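Local coordinates for extracellular solute-binding protein, family 7 (Colwellia psychrerythraea, PDB 4PET) that probably serves as the periplasmic binding component of a TRAP transporter, holding pyruvate together with a calcium ion, at residues S195-E203 with R220-P228; K27-E35 with F243-P254. All coordinates share one frame; numbering follows the deposited sequence.

Interaction 1. Residues S195-E203 with R220-P228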
loop_
_atom_site.group_PDB
_atom_site.type_symbol
_atom_site.label_atom_id
_atom_site.label_comp_id
_atom_site.label_asym_id
_atom_site.label_seq_id
_atom_site.Cartn_x
_atom_site.Cartn_y
_atom_site.Cartn_z
ATOM N N SER A 195 -0.374 -20.290 -15.644
ATOM C CA SER A 195 -1.471 -19.461 -16.128
ATOM C C SER A 195 -1.949 -19.777 -17.554
ATOM O O SER A 195 -3.158 -19.844 -17.797
ATOM C CB SER A 195 -1.114 -17.967 -15.979
ATOM O OG SER A 195 0.216 -17.671 -16.374
ATOM N N GLY A 196 -1.013 -19.989 -18.482
ATOM C CA GLY A 196 -1.358 -20.257 -19.870
ATOM C C GLY A 196 -2.098 -21.579 -20.080
ATOM O O GLY A 196 -2.739 -21.778 -21.095
ATOM N N GLU A 197 -2.035 -22.479 -19.108
ATOM C CA GLU A 197 -2.639 -23.801 -19.254
ATOM C C GLU A 197 -3.910 -23.990 -18.394
ATOM O O GLU A 197 -4.532 -25.056 -18.411
ATOM C CB GLU A 197 -1.584 -24.863 -18.899
ATOM C CG GLU A 197 -0.409 -24.887 -19.877
ATOM C CD GLU A 197 0.682 -25.892 -19.505
ATOM O OE1 GLU A 197 0.357 -26.992 -19.000
ATOM O OE2 GLU A 197 1.871 -25.574 -19.728
ATOM N N LEU A 198 -4.301 -22.955 -17.651
ATOM C CA LEU A 198 -5.367 -23.105 -16.678
ATOM C C LEU A 198 -6.726 -23.369 -17.348
ATOM O O LEU A 198 -7.460 -24.256 -16.928
ATOM C CB LEU A 198 -5.477 -21.864 -15.804
ATOM C CG LEU A 198 -4.332 -21.603 -14.829
ATOM C CD1 LEU A 198 -4.704 -20.440 -13.923
ATOM C CD2 LEU A 198 -4.013 -22.853 -14.021
ATOM N N TYR A 199 -7.061 -22.607 -18.388
ATOM C CA TYR A 199 -8.381 -22.763 -19.011
ATOM C C TYR A 199 -8.537 -24.150 -19.646
ATOM O O TYR A 199 -9.526 -24.834 -19.441
ATOM C CB TYR A 199 -8.633 -21.694 -20.067
ATOM C CG TYR A 199 -10.018 -21.792 -20.662
ATOM C CD1 TYR A 199 -11.063 -21.083 -20.116
ATOM C CD2 TYR A 199 -10.275 -22.593 -21.753
ATOM C CE1 TYR A 199 -12.333 -21.165 -20.636
ATOM C CE2 TYR A 199 -11.565 -22.684 -22.304
ATOM C CZ TYR A 199 -12.586 -21.966 -21.735
ATOM O OH TYR A 199 -13.874 -22.020 -22.241
ATOM N N THR A 200 -7.566 -24.548 -20.442
ATOM C CA THR A 200 -7.618 -25.852 -21.047
ATOM C C THR A 200 -7.774 -26.970 -20.020
ATOM O O THR A 200 -8.584 -27.881 -20.219
ATOM C CB THR A 200 -6.397 -26.095 -21.913
ATOM O OG1 THR A 200 -6.399 -25.159 -22.991
ATOM C CG2 THR A 200 -6.437 -27.492 -22.484
ATOM N N ALA A 201 -7.019 -26.905 -18.924
ATOM C CA ALA A 201 -7.092 -27.943 -17.905
ATOM C C ALA A 201 -8.496 -28.002 -17.269
ATOM O O ALA A 201 -9.048 -29.084 -17.001
ATOM C CB ALA A 201 -5.993 -27.732 -16.829
ATOM N N LEU A 202 -9.085 -26.842 -17.050
ATOM C CA LEU A 202 -10.438 -26.769 -16.479
ATOM C C LEU A 202 -11.472 -27.303 -17.485
ATOM O O LEU A 202 -12.376 -28.073 -17.133
ATOM C CB LEU A 202 -10.760 -25.320 -16.082
ATOM C CG LEU A 202 -12.007 -25.065 -15.230
ATOM C CD1 LEU A 202 -11.873 -25.720 -13.868
ATOM C CD2 LEU A 202 -12.236 -23.562 -15.056
ATOM N N GLU A 203 -11.317 -26.892 -18.740
ATOM C CA GLU A 203 -12.192 -27.333 -19.819
ATOM C C GLU A 203 -12.188 -28.878 -19.918
ATOM O O GLU A 203 -13.205 -29.513 -20.205
ATOM C CB GLU A 203 -11.690 -26.705 -21.114
ATOM C CG GLU A 203 -12.593 -26.863 -22.357
ATOM C CD GLU A 203 -11.964 -26.196 -23.584
ATOM O OE1 GLU A 203 -10.755 -26.411 -23.836
ATOM O OE2 GLU A 203 -12.657 -25.426 -24.276
ATOM N N ARG A 220 -10.718 -11.904 -18.171
ATOM C CA ARG A 220 -10.145 -12.065 -19.500
ATOM C C ARG A 220 -9.670 -13.504 -19.747
ATOM O O ARG A 220 -9.581 -13.925 -20.886
ATOM C CB ARG A 220 -8.981 -11.089 -19.711
ATOM C CG ARG A 220 -7.637 -11.600 -19.159
ATOM C CD ARG A 220 -6.509 -10.571 -19.273
ATOM N NE ARG A 220 -5.563 -10.858 -20.359
ATOM C CZ ARG A 220 -4.570 -11.746 -20.286
ATOM N NH1 ARG A 220 -3.759 -11.925 -21.324
ATOM N NH2 ARG A 220 -4.380 -12.463 -19.180
HETATM N N MSE A 221 -9.368 -14.244 -18.689
HETATM C CA MSE A 221 -8.878 -15.617 -18.833
HETATM C C MSE A 221 -9.997 -16.655 -19.086
HETATM O O MSE A 221 -9.725 -17.809 -19.369
HETATM C CB MSE A 221 -8.042 -15.972 -17.619
HETATM C CG MSE A 221 -6.744 -15.168 -17.624
HETATM SE SE MSE A 221 -5.901 -15.027 -15.895
HETATM C CE MSE A 221 -4.894 -16.704 -16.007
ATOM N N GLY A 222 -11.245 -16.236 -18.949
ATOM C CA GLY A 222 -12.388 -16.958 -19.495
ATOM C C GLY A 222 -12.967 -18.051 -18.608
ATOM O O GLY A 222 -13.888 -18.753 -19.028
ATOM N N PHE A 223 -12.459 -18.181 -17.379
ATOM C CA PHE A 223 -12.837 -19.295 -16.516
ATOM C C PHE A 223 -14.336 -19.273 -16.312
ATOM O O PHE A 223 -14.990 -20.325 -16.245
ATOM C CB PHE A 223 -12.144 -19.219 -15.157
ATOM C CG PHE A 223 -10.663 -19.053 -15.240
ATOM C CD1 PHE A 223 -9.911 -19.873 -16.077
ATOM C CD2 PHE A 223 -10.020 -18.084 -14.493
ATOM C CE1 PHE A 223 -8.549 -19.735 -16.141
ATOM C CE2 PHE A 223 -8.658 -17.943 -14.559
ATOM C CZ PHE A 223 -7.922 -18.784 -15.390
ATOM N N HIS A 224 -14.885 -18.067 -16.225
ATOM C CA HIS A 224 -16.311 -17.921 -16.017
ATOM C C HIS A 224 -17.166 -18.709 -17.043
ATOM O O HIS A 224 -18.275 -19.093 -16.708
ATOM C CB HIS A 224 -16.715 -16.436 -16.034
ATOM C CG HIS A 224 -16.472 -15.778 -17.356
ATOM N ND1 HIS A 224 -17.441 -15.685 -18.328
ATOM C CD2 HIS A 224 -15.350 -15.239 -17.887
ATOM C CE1 HIS A 224 -16.939 -15.083 -19.391
ATOM N NE2 HIS A 224 -15.666 -14.816 -19.154
ATOM N N LYS A 225 -16.669 -18.941 -18.262
ATOM C CA LYS A 225 -17.425 -19.684 -19.300
ATOM C C LYS A 225 -17.820 -21.103 -18.930
ATOM O O LYS A 225 -18.842 -21.641 -19.416
ATOM C CB LYS A 225 -16.639 -19.747 -20.623
ATOM C CG LYS A 225 -16.464 -18.387 -21.289
ATOM C CD LYS A 225 -15.802 -18.508 -22.647
ATOM C CE LYS A 225 -15.744 -17.150 -23.345
ATOM N NZ LYS A 225 -15.050 -17.228 -24.660
ATOM N N ILE A 226 -17.004 -21.725 -18.093
ATOM C CA ILE A 226 -17.179 -23.129 -17.765
ATOM C C ILE A 226 -17.171 -23.421 -16.269
ATOM O O ILE A 226 -17.408 -24.547 -15.859
ATOM C CB ILE A 226 -16.089 -23.972 -18.464
ATOM C CG1 ILE A 226 -14.693 -23.484 -18.086
ATOM C CG2 ILE A 226 -16.273 -23.876 -19.963
ATOM C CD1 ILE A 226 -13.584 -24.273 -18.713
ATOM N N ALA A 227 -16.883 -22.405 -15.457
ATOM C CA ALA A 227 -16.979 -22.535 -14.021
ATOM C C ALA A 227 -17.704 -21.301 -13.501
ATOM O O ALA A 227 -17.108 -20.243 -13.364
ATOM C CB ALA A 227 -15.609 -22.623 -13.401
ATOM N N PRO A 228 -18.997 -21.438 -13.214
ATOM C CA PRO A 228 -19.802 -20.269 -12.865
ATOM C C PRO A 228 -19.784 -19.847 -11.398
ATOM O O PRO A 228 -20.280 -18.747 -11.144
ATOM C CB PRO A 228 -21.211 -20.697 -13.254
ATOM C CG PRO A 228 -21.221 -22.164 -13.099
ATOM C CD PRO A 228 -19.824 -22.631 -13.440
#
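Ile226 pushes its CD1 methyl into the hollow between the ring of Tyr199 and the backbone at the start of Glu203. Ile226 CD1 lies over one ring face, 4.1 Å from the Tyr199 centroid in a CH-pi contact, and 3.5 Å from Glu203 N. Ile226 CG1 is wedged between its own backbone N and carbonyl carbon (chi1 56°), a turn that aims CD1 at the helix. The Tyr199 ring in turn lies along the loop: Gly222 O meets its edge in plane, 3.3 Å from Tyr199 CE1, and its hydroxyl ends against Lys225 CB and Ile226 CG2. With an alanine here in place of the tyrosine, the Ile226 CD1 methyl would probably lose the ring face it rests on, and a gap is likely to open beside Gly222. On the buried side, Leu202 CD2 fits among Ile226 CG1, Phe223 CB and Ala227 CB, 3.9 Å from the last. The Phe223 ring slots between Leu198 and Tyr199, Phe223 CE1 reaching Leu198 CB at 3.8 Å while the ring edge faces Tyr199 N. Toward the start of segment 195-203, the bent selenomethionine Met221 sets its CE 4.0 Å from Ser195 CB. Leu198, Leu202 and Phe223 all also touch Leu210 of strand 209-210. The arrangement is helix-on-loop packing in the lobe built on the six-stranded mixed sheet of a DctP-family binding protein, with Met221 touching Trp212, a calcium ligand, and Leu198 beside Arg174, which binds pyruvate.

Interaction 2. Residues K27-E35 with F243-P254; sequences KKYRWKLAE and FMVNQKAYNSLP
Tyr29 and Trp31 both carry CG anti to the carbonyl carbon (chi1 -58° and -84°), which swings their rings off the same side of strand 29-35 onto the short helix 247-252 and the turn after it. The strand belongs to the five-stranded mixed sheet of one lobe of this DctP-family binding protein, where 90-93 separates it from strand 240-246; the chain leaves the latter directly into the helix, which runs nearly antiparallel to strand 29-35 (159°). Leu253 is the bump between the two rings. Leu253 CD2 sits over one face of Tyr29, 3.9 Å from the ring centroid in a CH-pi contact, while Leu253 CD1 presses on Trp31 CH2 at 3.6 Å. Beyond it, Pro254 CD packs against Tyr29 CE1 (3.5 Å). The far rim of the indole lies on the helix: Trp31 CZ2 is 3.8 Å from Ala249 CB, and Ala249 O comes in at the ring edge, near its plane. The Val245 side chain crosses that of Trp31 at about a right angle, with Val245 CG1 touching Trp31 CZ3. Toward the other end of the strand, Leu33 CD1 meets the edge of the Phe243 ring. Asn246 caps the helix, its OD1 accepting from Ala249 N in the carbonyl plane, and its ND2 is held by Val83 O. At the opposite end Ser252 OG donates to Ala249 O, on a lone pair in the carbonyl plane. That hydroxyl also links back to the strand: water 2, in the plane of the indole, accepts from Trp31 NE1 at 3.0 Å and donates to Ser252 OG at 2.8 Å.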
loop_
_atom_site.group_PDB
_atom_site.type_symbol
_atom_site.label_atom_id
_atom_site.label_comp_id
_atom_site.label_asym_id
_atom_site.label_seq_id
_atom_site.Cartn_x
_atom_site.Cartn_y
_atom_site.Cartn_z
ATOM N N LYS A 27 31.456 1.297 -19.546
ATOM C CA LYS A 27 30.839 -0.001 -19.805
ATOM C C LYS A 27 29.316 0.016 -19.654
ATOM O O LYS A 27 28.787 0.627 -18.733
ATOM C CB LYS A 27 31.468 -1.009 -18.838
ATOM C CG LYS A 27 31.205 -2.488 -19.102
ATOM C CD LYS A 27 31.723 -3.315 -17.918
ATOM C CE LYS A 27 33.174 -2.951 -17.539
ATOM N NZ LYS A 27 33.689 -3.589 -16.281
ATOM N N LYS A 28 28.625 -0.645 -20.584
ATOM C CA LYS A 28 27.167 -0.810 -20.522
ATOM C C LYS A 28 26.849 -2.273 -20.251
ATOM O O LYS A 28 27.593 -3.151 -20.646
ATOM C CB LYS A 28 26.504 -0.357 -21.823
ATOM C CG LYS A 28 26.846 1.090 -22.178
ATOM C CD LYS A 28 26.143 1.553 -23.454
ATOM C CE LYS A 28 26.364 3.031 -23.714
ATOM N NZ LYS A 28 27.811 3.371 -23.771
ATOM N N TYR A 29 25.764 -2.503 -19.535
ATOM C CA TYR A 29 25.291 -3.836 -19.178
ATOM C C TYR A 29 23.982 -4.133 -19.913
ATOM O O TYR A 29 23.090 -3.290 -19.992
ATOM C CB TYR A 29 25.094 -3.914 -17.653
ATOM C CG TYR A 29 26.389 -3.608 -16.910
ATOM C CD1 TYR A 29 26.794 -2.306 -16.682
ATOM C CD2 TYR A 29 27.224 -4.634 -16.482
ATOM C CE1 TYR A 29 28.003 -2.027 -16.041
ATOM C CE2 TYR A 29 28.415 -4.374 -15.827
ATOM C CZ TYR A 29 28.798 -3.074 -15.612
ATOM O OH TYR A 29 29.971 -2.833 -14.977
ATOM N N ARG A 30 23.905 -5.332 -20.474
ATOM C CA ARG A 30 22.725 -5.816 -21.170
ATOM C C ARG A 30 22.305 -7.119 -20.508
ATOM O O ARG A 30 22.980 -8.140 -20.622
ATOM C CB ARG A 30 23.059 -5.997 -22.647
ATOM C CG ARG A 30 23.349 -4.677 -23.309
ATOM C CD ARG A 30 24.008 -4.889 -24.620
ATOM N NE ARG A 30 25.300 -5.515 -24.439
ATOM C CZ ARG A 30 26.449 -4.870 -24.343
ATOM N NH1 ARG A 30 26.499 -3.541 -24.409
ATOM N NH2 ARG A 30 27.560 -5.567 -24.194
ATOM N N TRP A 31 21.205 -7.052 -19.773
ATOM C CA TRP A 31 20.702 -8.161 -18.995
ATOM C C TRP A 31 19.431 -8.725 -19.627
ATOM O O TRP A 31 18.822 -8.079 -20.467
ATOM C CB TRP A 31 20.332 -7.654 -17.609
ATOM C CG TRP A 31 21.507 -7.587 -16.662
ATOM C CD1 TRP A 31 22.834 -7.618 -16.983
ATOM C CD2 TRP A 31 21.435 -7.506 -15.245
ATOM N NE1 TRP A 31 23.601 -7.537 -15.830
ATOM C CE2 TRP A 31 22.760 -7.473 -14.753
ATOM C CE3 TRP A 31 20.385 -7.446 -14.333
ATOM C CZ2 TRP A 31 23.041 -7.426 -13.406
ATOM C CZ3 TRP A 31 20.685 -7.386 -12.981
ATOM C CH2 TRP A 31 21.990 -7.366 -12.541
ATOM N N LYS A 32 19.041 -9.919 -19.196
ATOM C CA LYS A 32 17.738 -10.478 -19.525
ATOM C C LYS A 32 16.985 -10.944 -18.291
ATOM O O LYS A 32 17.567 -11.413 -17.294
ATOM C CB LYS A 32 17.824 -11.601 -20.562
ATOM C CG LYS A 32 18.965 -12.526 -20.434
ATOM C CD LYS A 32 19.242 -13.176 -21.794
ATOM C CE LYS A 32 19.875 -14.546 -21.657
ATOM N NZ LYS A 32 19.651 -15.384 -22.878
ATOM N N LEU A 33 15.670 -10.786 -18.360
ATOM C CA LEU A 33 14.789 -11.164 -17.258
ATOM C C LEU A 33 13.863 -12.259 -17.789
ATOM O O LEU A 33 13.290 -12.110 -18.872
ATOM C CB LEU A 33 14.022 -9.962 -16.714
ATOM C CG LEU A 33 12.986 -10.277 -15.611
ATOM C CD1 LEU A 33 12.745 -9.021 -14.781
ATOM C CD2 LEU A 33 11.639 -10.805 -16.142
ATOM N N ALA A 34 13.766 -13.382 -17.066
ATOM C CA ALA A 34 12.769 -14.408 -17.397
ATOM C C ALA A 34 11.564 -14.279 -16.487
ATOM O O ALA A 34 11.693 -14.327 -15.269
ATOM C CB ALA A 34 13.350 -15.802 -17.254
ATOM N N GLU A 35 10.381 -14.167 -17.068
ATOM C CA GLU A 35 9.164 -14.080 -16.258
ATOM C C GLU A 35 8.265 -15.308 -16.482
ATOM O O GLU A 35 8.236 -15.845 -17.567
ATOM C CB GLU A 35 8.422 -12.765 -16.514
ATOM C CG GLU A 35 7.905 -12.509 -17.957
ATOM C CD GLU A 35 7.201 -11.155 -18.082
ATOM O OE1 GLU A 35 7.165 -10.423 -17.063
ATOM O OE2 GLU A 35 6.675 -10.831 -19.179
ATOM N N PHE A 243 10.672 -10.514 -7.575
ATOM C CA PHE A 243 11.785 -10.398 -8.503
ATOM C C PHE A 243 12.908 -11.214 -7.891
ATOM O O PHE A 243 13.092 -11.222 -6.647
ATOM C CB PHE A 243 12.337 -8.968 -8.643
ATOM C CG PHE A 243 11.476 -8.009 -9.449
ATOM C CD1 PHE A 243 11.502 -8.033 -10.829
ATOM C CD2 PHE A 243 10.695 -7.047 -8.814
ATOM C CE1 PHE A 243 10.757 -7.161 -11.580
ATOM C CE2 PHE A 243 9.929 -6.162 -9.560
ATOM C CZ PHE A 243 9.952 -6.240 -10.962
HETATM N N MSE A 244 13.681 -11.859 -8.761
HETATM C CA MSE A 244 14.905 -12.551 -8.358
HETATM C C MSE A 244 16.075 -12.015 -9.174
HETATM O O MSE A 244 15.950 -11.749 -10.363
HETATM C CB MSE A 244 14.799 -14.068 -8.586
HETATM C CG MSE A 244 13.954 -14.765 -7.529
HETATM SE SE MSE A 244 13.857 -16.674 -7.687
HETATM C CE MSE A 244 12.793 -16.734 -9.351
ATOM N N VAL A 245 17.214 -11.853 -8.518
ATOM C CA VAL A 245 18.401 -11.390 -9.198
ATOM C C VAL A 245 19.558 -12.307 -8.838
ATOM O O VAL A 245 19.774 -12.629 -7.674
ATOM C CB VAL A 245 18.779 -9.976 -8.748
ATOM C CG1 VAL A 245 20.010 -9.493 -9.523
ATOM C CG2 VAL A 245 17.641 -9.027 -8.946
ATOM N N ASN A 246 20.293 -12.736 -9.845
ATOM C CA ASN A 246 21.482 -13.527 -9.611
ATOM C C ASN A 246 22.541 -12.674 -8.908
ATOM O O ASN A 246 22.927 -11.631 -9.420
ATOM C CB ASN A 246 22.009 -14.050 -10.948
ATOM C CG ASN A 246 23.289 -14.819 -10.789
ATOM O OD1 ASN A 246 24.374 -14.242 -10.826
ATOM N ND2 ASN A 246 23.169 -16.146 -10.597
ATOM N N GLN A 247 22.988 -13.113 -7.730
ATOM C CA GLN A 247 23.917 -12.334 -6.884
ATOM C C GLN A 247 25.196 -11.959 -7.627
ATOM O O GLN A 247 25.676 -10.814 -7.539
ATOM C CB GLN A 247 24.270 -13.151 -5.636
ATOM C CG GLN A 247 25.203 -12.463 -4.653
ATOM C CD GLN A 247 24.513 -11.427 -3.811
ATOM O OE1 GLN A 247 23.529 -11.723 -3.111
ATOM N NE2 GLN A 247 25.027 -10.187 -3.859
ATOM N N LYS A 248 25.758 -12.922 -8.363
ATOM C CA LYS A 248 26.981 -12.666 -9.103
ATOM C C LYS A 248 26.777 -11.622 -10.179
ATOM O O LYS A 248 27.628 -10.764 -10.368
ATOM C CB LYS A 248 27.542 -13.956 -9.693
ATOM C CG LYS A 248 28.205 -14.830 -8.606
ATOM C CD LYS A 248 28.757 -16.137 -9.172
ATOM C CE LYS A 248 29.605 -16.867 -8.137
ATOM N NZ LYS A 248 30.908 -16.168 -7.946
ATOM N N ALA A 249 25.625 -11.644 -10.848
ATOM C CA ALA A 249 25.337 -10.619 -11.838
ATOM C C ALA A 249 25.191 -9.277 -11.140
ATOM O O ALA A 249 25.752 -8.294 -11.579
ATOM C CB ALA A 249 24.064 -10.958 -12.635
ATOM N N TYR A 250 24.452 -9.240 -10.045
ATOM C CA TYR A 250 24.295 -7.995 -9.309
ATOM C C TYR A 250 25.681 -7.443 -8.877
ATOM O O TYR A 250 25.964 -6.268 -9.058
ATOM C CB TYR A 250 23.381 -8.227 -8.120
ATOM C CG TYR A 250 23.183 -7.053 -7.183
ATOM C CD1 TYR A 250 22.144 -6.140 -7.374
ATOM C CD2 TYR A 250 24.022 -6.867 -6.091
ATOM C CE1 TYR A 250 21.958 -5.071 -6.477
ATOM C CE2 TYR A 250 23.843 -5.804 -5.200
ATOM C CZ TYR A 250 22.803 -4.914 -5.403
ATOM O OH TYR A 250 22.616 -3.873 -4.526
ATOM N N ASN A 251 26.544 -8.306 -8.354
ATOM C CA ASN A 251 27.863 -7.879 -7.898
ATOM C C ASN A 251 28.688 -7.271 -9.024
ATOM O O ASN A 251 29.554 -6.456 -8.785
ATOM C CB ASN A 251 28.658 -9.058 -7.362
ATOM C CG ASN A 251 28.057 -9.691 -6.129
ATOM O OD1 ASN A 251 27.298 -9.076 -5.365
ATOM N ND2 ASN A 251 28.428 -10.945 -5.915
ATOM N N SER A 252 28.428 -7.671 -10.263
ATOM C CA SER A 252 29.230 -7.184 -11.375
ATOM C C SER A 252 28.861 -5.732 -11.722
ATOM O O SER A 252 29.593 -5.061 -12.448
ATOM C CB SER A 252 29.077 -8.082 -12.604
ATOM O OG SER A 252 27.795 -7.916 -13.213
ATOM N N LEU A 253 27.708 -5.267 -11.241
ATOM C CA LEU A 253 27.268 -3.902 -11.512
ATOM C C LEU A 253 28.032 -2.874 -10.690
ATOM O O LEU A 253 28.378 -3.148 -9.553
ATOM C CB LEU A 253 25.804 -3.751 -11.146
ATOM C CG LEU A 253 24.792 -4.467 -12.024
ATOM C CD1 LEU A 253 23.386 -4.220 -11.489
ATOM C CD2 LEU A 253 24.954 -3.955 -13.434
ATOM N N PRO A 254 28.264 -1.670 -11.253
ATOM C CA PRO A 254 28.728 -0.586 -10.381
ATOM C C PRO A 254 27.657 -0.255 -9.339
ATOM O O PRO A 254 26.482 -0.583 -9.561
ATOM C CB PRO A 254 28.980 0.592 -11.341
ATOM C CG PRO A 254 28.338 0.223 -12.615
ATOM C CD PRO A 254 28.144 -1.259 -12.659
HETATM O O HOH W 1 31.600 -5.305 -13.796
HETATM O O HOH W 2 26.504 -8.244 -15.623
#

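How the interactions relate
Interaction 1, helix against loop, lies beside the six-stranded mixed sheet, and interaction 2 involves strands of the five-stranded one; their centres are about 35 Å apart and their nearest atoms about 8 Å, so they do not touch. Both segments of interaction 1 fall within the stretch of chain between the two segments of interaction 2, which are 208 residues apart. The side chain of Leu198 in interaction 1 comes to about 7 Å from the bound pyruvate and about 8 Å from the calcium ion, whereas in interaction 2 the side chain of Phe243 stays about 13 Å from pyruvate. Through Leu198 beside Arg174 and Met221 on Trp212, interaction 1 probably forms part of the second shell of the site; interaction 2 is remote from it.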